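Local coordinates for protein peptidoglycan-N-acetylglucosamine deacetylase BC_1974 (Bacillus cereus, PDB 5N1P) that catalyses the metal-dependent removal of acetyl groups from N-acetylglucosamine residues of peptidoglycan, releasing acetate, at residues Met58-His63 / Glu77-Gln82; Tyr74-Met78 / Thr96-Tyr100. One frame throughout, in Å; residues are numbered along the deposited sequence.

From the N terminus, the chain leaves strand 55-58 through the zinc-binding loop 58-63, forms helix 65-70 and enters helix 74-89. Contact 1 closes this first loop by setting 58-63 against 77-82. Contact 2 begins slightly upstream on the same helix, at 74-78, and closes a second loop once the chain has passed through strand 95-96 to 96-100. The two closures cross rather than nest, overlapping at Glu77 and Met78. Helix 74-89 thus backs two loops, 58-63 and 96-100, that both border the zinc and inhibitor site. The loops also touch directly, through probable hydrogen bonds from His59 ND1 to Arg97 O and between Met58 O and Arg97 N.

Contact 1 of 2, residues Met58-His63 / Glu77-Gln82; sequences MHSMTH and EMKEDQ. With ZN (zinc ion), chain F; 8GK (~{N}-oxidanylnaphthalene-1-carboxamide), chain E.
The zinc-binding H-(S/T)-X-X-H motif of the polysaccharide deacetylases, here His59-Ser-Met-Thr-His63, is fastened to helix 74-89 by two buried acids, Glu77 and Asp81, while the side chains of His59 and His63 point away from the helix to the zinc ion. Glu77 makes the short bonds: its OE1 accepts from Met61 N and Thr62 N, both at 2.8 Å. The two N-H groups come from the same face of the carboxylate, 23° and 36° out of its plane respectively. The second oxygen, OE2, offers its syn lone pair to Thr62 OG1 at 2.7 Å. With both oxygens engaged, rotation of the carboxylate is probably restricted.

One turn on, Asp81 OD2 adds a longer bond from His59 N, 3.3 Å and nearly along the C-O bond, and a weak one from Ser60 N. In this distorted (β/α) barrel of the CE4 (NodB) type, the two acids form a second shell behind the metal-binding loop, whose His59 NE2 and His63 NE2 each lie 2.1 Å from the zinc ion. Asp10, water and two oxygens of the hydroxamate inhibitor complete its coordination. Ser60, its OG turned back between N and C (chi1 87°), donates to His59 O and accepts from His63 N in an ST motif. Between the helix and the loop, Met78 SD packs 3.6 Å from Met58 CB. Met61 crosses Glu80 at about a right angle.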
loop_
_atom_site.group_PDB
_atom_site.type_symbol
_atom_site.label_atom_id
_atom_site.label_comp_id
_atom_site.label_asym_id
_atom_site.label_seq_id
_atom_site.Cartn_x
_atom_site.Cartn_y
_atom_site.Cartn_z
ATOM N N MET A 58 -3.473 -4.473 5.477
ATOM C CA MET A 58 -4.677 -5.080 4.915
ATOM C C MET A 58 -5.342 -4.221 3.844
ATOM O O MET A 58 -5.416 -3.002 3.985
ATOM C CB MET A 58 -5.710 -5.344 6.016
ATOM C CG MET A 58 -5.362 -6.522 6.928
ATOM S SD MET A 58 -4.166 -6.140 8.215
ATOM C CE MET A 58 -5.043 -4.834 9.071
ATOM N N HIS A 59 -5.866 -4.879 2.813
ATOM C CA HIS A 59 -6.580 -4.185 1.722
ATOM C C HIS A 59 -7.943 -4.829 1.446
ATOM O O HIS A 59 -8.496 -4.641 0.370
ATOM C CB HIS A 59 -5.735 -4.184 0.446
ATOM C CG HIS A 59 -6.181 -3.202 -0.604
ATOM N ND1 HIS A 59 -6.575 -1.913 -0.311
ATOM C CD2 HIS A 59 -6.227 -3.314 -1.954
ATOM C CE1 HIS A 59 -6.859 -1.276 -1.438
ATOM N NE2 HIS A 59 -6.661 -2.104 -2.450
ATOM N N SER A 60 -8.449 -5.567 2.437
ATOM C CA SER A 60 -9.783 -6.183 2.497
ATOM C C SER A 60 -9.814 -7.597 1.901
ATOM O O SER A 60 -8.785 -8.140 1.480
ATOM C CB SER A 60 -10.857 -5.316 1.819
ATOM O OG SER A 60 -10.951 -5.564 0.417
ATOM N N MET A 61 -11.000 -8.201 1.920
ATOM C CA MET A 61 -11.212 -9.552 1.403
ATOM C C MET A 61 -11.800 -9.531 -0.002
ATOM O O MET A 61 -11.365 -10.269 -0.886
ATOM C CB MET A 61 -12.161 -10.339 2.317
ATOM C CG MET A 61 -11.638 -10.608 3.710
ATOM S SD MET A 61 -10.103 -11.570 3.801
ATOM C CE MET A 61 -10.536 -13.065 2.932
ATOM N N THR A 62 -12.799 -8.680 -0.199
ATOM C CA THR A 62 -13.579 -8.679 -1.433
ATOM C C THR A 62 -13.215 -7.551 -2.385
ATOM O O THR A 62 -13.519 -7.629 -3.578
ATOM C CB THR A 62 -15.083 -8.569 -1.138
ATOM O OG1 THR A 62 -15.371 -7.276 -0.580
ATOM C CG2 THR A 62 -15.508 -9.652 -0.161
ATOM N N HIS A 63 -12.624 -6.487 -1.853
ATOM C CA HIS A 63 -12.357 -5.279 -2.636
ATOM C C HIS A 63 -13.641 -4.792 -3.317
ATOM O O HIS A 63 -13.608 -4.254 -4.428
ATOM C CB HIS A 63 -11.255 -5.543 -3.675
ATOM C CG HIS A 63 -10.497 -4.319 -4.095
ATOM N ND1 HIS A 63 -11.023 -3.364 -4.937
ATOM C CD2 HIS A 63 -9.231 -3.920 -3.818
ATOM C CE1 HIS A 63 -10.125 -2.417 -5.144
ATOM N NE2 HIS A 63 -9.026 -2.734 -4.482
ATOM N N GLU A 77 -14.155 -7.106 7.202
ATOM C CA GLU A 77 -13.232 -7.627 6.199
ATOM C C GLU A 77 -11.790 -7.399 6.592
ATOM O O GLU A 77 -10.937 -8.256 6.370
ATOM C CB GLU A 77 -13.477 -6.991 4.835
ATOM C CG GLU A 77 -14.765 -7.474 4.184
ATOM C CD GLU A 77 -14.742 -7.318 2.672
ATOM O OE1 GLU A 77 -13.640 -7.229 2.091
ATOM O OE2 GLU A 77 -15.831 -7.309 2.058
ATOM N N MET A 78 -11.498 -6.226 7.142
ATOM C CA MET A 78 -10.122 -5.947 7.520
ATOM C C MET A 78 -9.669 -6.871 8.659
ATOM O O MET A 78 -8.524 -7.312 8.667
ATOM C CB MET A 78 -9.945 -4.485 7.910
ATOM C CG MET A 78 -10.106 -3.535 6.716
ATOM S SD MET A 78 -8.966 -3.917 5.372
ATOM C CE MET A 78 -9.427 -2.683 4.179
ATOM N N LYS A 79 -10.578 -7.185 9.585
ATOM C CA LYS A 79 -10.287 -8.097 10.685
ATOM C C LYS A 79 -10.040 -9.510 10.154
ATOM O O LYS A 79 -9.146 -10.211 10.625
ATOM C CB LYS A 79 -11.427 -8.104 11.718
ATOM C CG LYS A 79 -10.997 -8.660 13.078
ATOM C CD LYS A 79 -12.078 -8.480 14.133
ATOM C CE LYS A 79 -11.711 -9.203 15.426
ATOM N NZ LYS A 79 -12.770 -9.064 16.468
ATOM N N GLU A 80 -10.810 -9.924 9.155
ATOM C CA GLU A 80 -10.624 -11.262 8.598
ATOM C C GLU A 80 -9.259 -11.367 7.912
ATOM O O GLU A 80 -8.543 -12.362 8.060
ATOM C CB GLU A 80 -11.743 -11.610 7.608
ATOM C CG GLU A 80 -11.603 -13.008 7.038
ATOM C CD GLU A 80 -12.744 -13.399 6.115
ATOM O OE1 GLU A 80 -13.734 -12.641 6.008
ATOM O OE2 GLU A 80 -12.641 -14.474 5.496
ATOM N N ASP A 81 -8.917 -10.329 7.161
ATOM C CA ASP A 81 -7.656 -10.252 6.429
ATOM C C ASP A 81 -6.488 -10.223 7.427
ATOM O O ASP A 81 -5.470 -10.905 7.253
ATOM C CB ASP A 81 -7.688 -9.003 5.542
ATOM C CG ASP A 81 -6.675 -9.025 4.406
ATOM O OD1 ASP A 81 -6.101 -10.084 4.062
ATOM O OD2 ASP A 81 -6.474 -7.929 3.830
ATOM N N GLN A 82 -6.670 -9.455 8.496
ATOM C CA GLN A 82 -5.687 -9.378 9.567
ATOM C C GLN A 82 -5.343 -10.766 10.112
ATOM O O GLN A 82 -4.168 -11.097 10.304
ATOM C CB GLN A 82 -6.223 -8.487 10.679
ATOM C CG GLN A 82 -5.289 -8.289 11.854
ATOM C CD GLN A 82 -5.998 -7.636 13.003
ATOM O OE1 GLN A 82 -6.976 -8.181 13.530
ATOM N NE2 GLN A 82 -5.525 -6.462 13.412
HETATM ZN ZN ZN F . -7.055 -1.898 -4.536
HETATM C C1 8GK E . -7.370 1.101 -4.769
HETATM C C2 8GK E . -8.018 2.234 -5.495
HETATM C C3 8GK E . -8.775 1.947 -6.621
HETATM C C4 8GK E . -9.407 2.977 -7.307
HETATM C C5 8GK E . -9.293 4.295 -6.861
HETATM C C6 8GK E . -8.536 4.579 -5.730
HETATM C C7 8GK E . -7.903 3.545 -5.045
HETATM C C8 8GK E . -10.155 2.675 -8.437
HETATM C C9 8GK E . -10.272 1.362 -8.887
HETATM C C10 8GK E . -9.636 0.334 -8.200
HETATM C C11 8GK E . -8.891 0.633 -7.066
HETATM O O12 8GK E . -8.110 0.321 -4.205
HETATM N N13 8GK E . -6.049 0.929 -4.769
HETATM O O14 8GK E . -5.581 -0.384 -4.738
HETATM O O HOH W 1 -7.014 -1.622 -6.814
#

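Contact 2 of 2, residues Tyr74-Met78 / Thr96-Tyr100; sequences YVNEM and TRPPY. With 8GK (~{N}-oxidanylnaphthalene-1-carboxamide), chain E.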
loop_
_atom_site.group_PDB
_atom_site.type_symbol
_atom_site.label_atom_id
_atom_site.label_comp_id
_atom_site.label_asym_id
_atom_site.label_seq_id
_atom_site.Cartn_x
_atom_site.Cartn_y
_atom_site.Cartn_z
ATOM N N TYR A 74 -16.564 -2.995 6.071
ATOM C CA TYR A 74 -15.145 -2.622 6.050
ATOM C C TYR A 74 -14.350 -3.223 7.205
ATOM O O TYR A 74 -13.329 -3.889 6.993
ATOM C CB TYR A 74 -14.995 -1.099 6.088
ATOM C CG TYR A 74 -13.563 -0.623 5.904
ATOM C CD1 TYR A 74 -12.721 -0.413 6.998
ATOM C CD2 TYR A 74 -13.060 -0.396 4.634
ATOM C CE1 TYR A 74 -11.397 0.024 6.814
ATOM C CE2 TYR A 74 -11.763 0.041 4.440
ATOM C CZ TYR A 74 -10.938 0.255 5.530
ATOM O OH TYR A 74 -9.645 0.687 5.323
ATOM N N VAL A 75 -14.805 -2.983 8.430
ATOM C CA VAL A 75 -14.002 -3.429 9.564
ATOM C C VAL A 75 -14.011 -4.956 9.665
ATOM O O VAL A 75 -12.970 -5.561 9.938
ATOM C CB VAL A 75 -14.469 -2.792 10.882
ATOM C CG1 VAL A 75 -13.629 -3.313 12.039
ATOM C CG2 VAL A 75 -14.341 -1.273 10.792
ATOM N N ASN A 76 -15.154 -5.584 9.400
ATOM C CA ASN A 76 -15.207 -7.047 9.410
ATOM C C ASN A 76 -14.208 -7.651 8.414
ATOM O O ASN A 76 -13.488 -8.600 8.745
ATOM C CB ASN A 76 -16.624 -7.545 9.108
ATOM C CG ASN A 76 -17.604 -7.206 10.206
ATOM O OD1 ASN A 76 -17.217 -7.063 11.365
ATOM N ND2 ASN A 76 -18.882 -7.082 9.854
ATOM N N GLU A 77 -14.155 -7.106 7.202
ATOM C CA GLU A 77 -13.232 -7.627 6.199
ATOM C C GLU A 77 -11.790 -7.399 6.592
ATOM O O GLU A 77 -10.937 -8.256 6.370
ATOM C CB GLU A 77 -13.477 -6.991 4.835
ATOM C CG GLU A 77 -14.765 -7.474 4.184
ATOM C CD GLU A 77 -14.742 -7.318 2.672
ATOM O OE1 GLU A 77 -13.640 -7.229 2.091
ATOM O OE2 GLU A 77 -15.831 -7.309 2.058
ATOM N N MET A 78 -11.498 -6.226 7.142
ATOM C CA MET A 78 -10.122 -5.947 7.520
ATOM C C MET A 78 -9.669 -6.871 8.659
ATOM O O MET A 78 -8.524 -7.312 8.667
ATOM C CB MET A 78 -9.945 -4.485 7.910
ATOM C CG MET A 78 -10.106 -3.535 6.716
ATOM S SD MET A 78 -8.966 -3.917 5.372
ATOM C CE MET A 78 -9.427 -2.683 4.179
ATOM N N THR A 96 -4.732 -0.331 7.634
ATOM C CA THR A 96 -5.546 -0.711 6.498
ATOM C C THR A 96 -5.453 0.370 5.419
ATOM O O THR A 96 -5.218 1.538 5.711
ATOM C CB THR A 96 -7.029 -0.899 6.888
ATOM O OG1 THR A 96 -7.617 0.384 7.183
ATOM C CG2 THR A 96 -7.140 -1.784 8.111
ATOM N N ARG A 97 -5.613 -0.061 4.179
ATOM C CA ARG A 97 -5.703 0.836 3.018
ATOM C C ARG A 97 -7.065 0.582 2.379
ATOM O O ARG A 97 -7.357 -0.532 1.951
ATOM C CB ARG A 97 -4.536 0.555 2.064
ATOM C CG ARG A 97 -4.704 0.892 0.587
ATOM C CD ARG A 97 -4.570 2.377 0.266
ATOM N NE ARG A 97 -3.410 3.101 0.781
ATOM C CZ ARG A 97 -2.199 3.131 0.222
ATOM N NH1 ARG A 97 -1.919 2.370 -0.832
ATOM N NH2 ARG A 97 -1.239 3.888 0.754
ATOM N N PRO A 98 -7.935 1.604 2.351
ATOM C CA PRO A 98 -9.282 1.350 1.817
ATOM C C PRO A 98 -9.284 1.134 0.314
ATOM O O PRO A 98 -8.733 1.946 -0.427
ATOM C CB PRO A 98 -10.067 2.637 2.145
ATOM C CG PRO A 98 -9.229 3.380 3.134
ATOM C CD PRO A 98 -7.792 2.963 2.905
ATOM N N PRO A 99 -9.916 0.049 -0.143
ATOM C CA PRO A 99 -10.168 -0.018 -1.577
ATOM C C PRO A 99 -10.930 1.230 -2.047
ATOM O O PRO A 99 -11.886 1.644 -1.397
ATOM C CB PRO A 99 -11.012 -1.279 -1.716
ATOM C CG PRO A 99 -10.540 -2.159 -0.593
ATOM C CD PRO A 99 -10.265 -1.206 0.546
ATOM N N TYR A 100 -10.481 1.818 -3.152
ATOM C CA TYR A 100 -11.067 3.031 -3.739
ATOM C C TYR A 100 -10.839 4.276 -2.880
ATOM O O TYR A 100 -11.386 5.349 -3.170
ATOM C CB TYR A 100 -12.569 2.841 -4.030
ATOM C CG TYR A 100 -12.813 1.558 -4.783
ATOM C CD1 TYR A 100 -12.462 1.437 -6.131
ATOM C CD2 TYR A 100 -13.337 0.452 -4.143
ATOM C CE1 TYR A 100 -12.656 0.242 -6.812
ATOM C CE2 TYR A 100 -13.528 -0.739 -4.813
ATOM C CZ TYR A 100 -13.183 -0.838 -6.144
ATOM O OH TYR A 100 -13.365 -2.041 -6.794
HETATM C C1 8GK E . -7.370 1.101 -4.769
HETATM C C2 8GK E . -8.018 2.234 -5.495
HETATM C C3 8GK E . -8.775 1.947 -6.621
HETATM C C4 8GK E . -9.407 2.977 -7.307
HETATM C C5 8GK E . -9.293 4.295 -6.861
HETATM C C6 8GK E . -8.536 4.579 -5.730
HETATM C C7 8GK E . -7.903 3.545 -5.045
HETATM C C8 8GK E . -10.155 2.675 -8.437
HETATM C C9 8GK E . -10.272 1.362 -8.887
HETATM C C10 8GK E . -9.636 0.334 -8.200
HETATM C C11 8GK E . -8.891 0.633 -7.066
HETATM O O12 8GK E . -8.110 0.321 -4.205
HETATM N N13 8GK E . -6.049 0.929 -4.769
HETATM O O14 8GK E . -5.581 -0.384 -4.738
#
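Tyr74, in the first turn of helix 74-89, meets Thr96 just before the R-P-P-Y sequence of Arg97-Tyr100, a conserved motif of the deacetylase family that lines the active-site groove. The two side chains come from opposite directions, and Tyr74 OH donates to Thr96 OG1 over 2.8 Å. The tyrosine ring swings out with CG trans to its own N (chi1 -173°), which carries the hydroxyl across to the loop. On Thr96, a chi1 of 71° tucks OG1 between N and C and leaves CG2 anti to the carbonyl carbon. The two branches thus divide the work: OG1 serves Tyr74 and also bonds Lys120 O, tying in the neighbouring strand 120-121, whereas CG2 lies 3.7 Å from Met78 CG.

Pro98 sits at the rim of the tyrosine ring, its CA near the ring plane and 3.8 Å from Tyr74 CE2. One face of that ring carries Met78 CG, offset toward the rim, a contact that probably helps to limit the ring's tilt. Farther along the Met78 chain, its CE ends 4.0 Å from Pro99 CD.

On its far side the loop faces the inhibitor and the catalytic residues. Arg97 NE bonds Trp122 O, and NH1 forms a salt bridge with OD1 of Asp9, the probable proton acceptor. Tyr100 packs its ring edge-to-face with His63, while its CE1 approaches the naphthalene at C10, 3.3 Å away. Its backbone N donates a nearly straight bond, 168°, to the hydroxamate carbonyl O12 at 3.0 Å.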